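Local coordinates for protein Cap5O (Staphylococcus aureus, PDB 3OJO) that probably oxidises UDP-N-acetyl-mannosamine with NAD as the hydride acceptor, a step in making the precursors of the capsular polysaccharide, at residues G61-E64 against V65-E68. Residues are numbered along the deposited sequence; the frame is centred on the assembly and turned at random.
Sequences GLQE and VYEE
Backbone hydrogen bonds of the i to i+4 kind join Leu62 to Tyr66, Gln63 to Glu67 and Glu64 to Glu68. Tyr66 N donates to Leu62 O at 2.8 Å, and Glu67 N donates to Gln63 O at 2.9 Å. The third bond, from Glu68 N to Glu64 O, is weak at 3.4 Å.

Side chains also touch carbonyl oxygens one turn earlier. With chi1 at -167°, the CG2 branch of Val65 is on the side of its own N and comes 3.2 Å from Gly61 O. Glu67 CG rests 3.3 Å from Gln63 O. The Gln63 chain bends at chi2 (62°) and passes across the Glu67 carboxylate, with the two flat groups turned 47° apart. The exposed Glu64, Glu67 and Glu68 make the outer surface of the helix acidic.

The buried side is apolar. Leu62, Val65 and Tyr66 all pack on Ile28 of helix 23-32, and Leu62 and Val65 also touch Leu170. Tyr66 OH is hydrogen-bonded to Leu50 O in helix 44-51.

The arrangement is nearly the first two turns of the amphipathic helix 62-71, with Gly61 at the N-cap. It packs at the periphery of the Rossmann-type NAD-binding domain, with the Leu62 side chain about 11 Å from the bound NAD.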
# COMPACT_ATOMS: atom_id res chain seq x y z
N GLY B 61 -31.35 11.87 15.41
CA GLY B 61 -32.03 10.89 16.23
C GLY B 61 -31.51 10.69 17.64
O GLY B 61 -32.20 10.08 18.45
N LEU B 62 -30.30 11.21 17.94
CA LEU B 62 -29.68 11.02 19.26
C LEU B 62 -30.37 11.80 20.36
O LEU B 62 -30.55 11.25 21.46
CB LEU B 62 -28.15 11.29 19.22
CG LEU B 62 -27.33 10.77 20.42
CD1 LEU B 62 -27.17 9.25 20.37
CD2 LEU B 62 -25.96 11.45 20.50
N GLN B 63 -30.80 13.03 20.07
CA GLN B 63 -31.53 13.90 21.02
C GLN B 63 -32.73 13.18 21.64
O GLN B 63 -32.94 13.27 22.85
CB GLN B 63 -31.98 15.19 20.31
CG GLN B 63 -32.73 16.19 21.19
CD GLN B 63 -31.92 16.73 22.34
OE1 GLN B 63 -32.19 16.42 23.49
NE2 GLN B 63 -30.91 17.55 22.04
N GLU B 64 -33.49 12.43 20.79
CA GLU B 64 -34.66 11.63 21.15
C GLU B 64 -34.28 10.51 22.12
O GLU B 64 -34.99 10.29 23.09
CB GLU B 64 -35.19 10.99 19.86
CG GLU B 64 -36.65 10.58 19.86
CD GLU B 64 -37.21 10.33 18.47
OE1 GLU B 64 -36.61 10.81 17.48
OE2 GLU B 64 -38.24 9.62 18.38
N VAL B 65 -33.16 9.81 21.85
CA VAL B 65 -32.65 8.70 22.67
C VAL B 65 -32.15 9.26 23.99
O VAL B 65 -32.47 8.70 25.04
CB VAL B 65 -31.56 7.87 21.94
CG1 VAL B 65 -31.30 6.56 22.68
CG2 VAL B 65 -31.95 7.59 20.49
N TYR B 66 -31.41 10.40 23.93
CA TYR B 66 -30.89 11.09 25.10
C TYR B 66 -32.01 11.53 26.04
O TYR B 66 -31.87 11.40 27.26
CB TYR B 66 -30.06 12.32 24.68
CG TYR B 66 -29.49 13.09 25.85
CD1 TYR B 66 -28.62 12.48 26.76
CD2 TYR B 66 -29.86 14.41 26.09
CE1 TYR B 66 -28.13 13.17 27.86
CE2 TYR B 66 -29.37 15.11 27.19
CZ TYR B 66 -28.51 14.48 28.07
OH TYR B 66 -28.00 15.16 29.14
N GLU B 67 -33.13 12.05 25.48
CA GLU B 67 -34.31 12.48 26.23
C GLU B 67 -34.93 11.34 27.03
O GLU B 67 -35.27 11.55 28.19
CB GLU B 67 -35.35 13.13 25.32
CG GLU B 67 -35.07 14.59 25.00
CD GLU B 67 -35.85 15.23 23.88
OE1 GLU B 67 -36.67 14.54 23.23
OE2 GLU B 67 -35.64 16.44 23.65
N GLU B 68 -35.02 10.12 26.45
CA GLU B 68 -35.54 8.92 27.12
C GLU B 68 -34.65 8.51 28.30
O GLU B 68 -35.14 8.26 29.40
CB GLU B 68 -35.62 7.73 26.14
CG GLU B 68 -36.57 7.90 24.96
CD GLU B 68 -36.73 6.64 24.14
OE1 GLU B 68 -35.82 6.32 23.33
OE2 GLU B 68 -37.77 5.96 24.31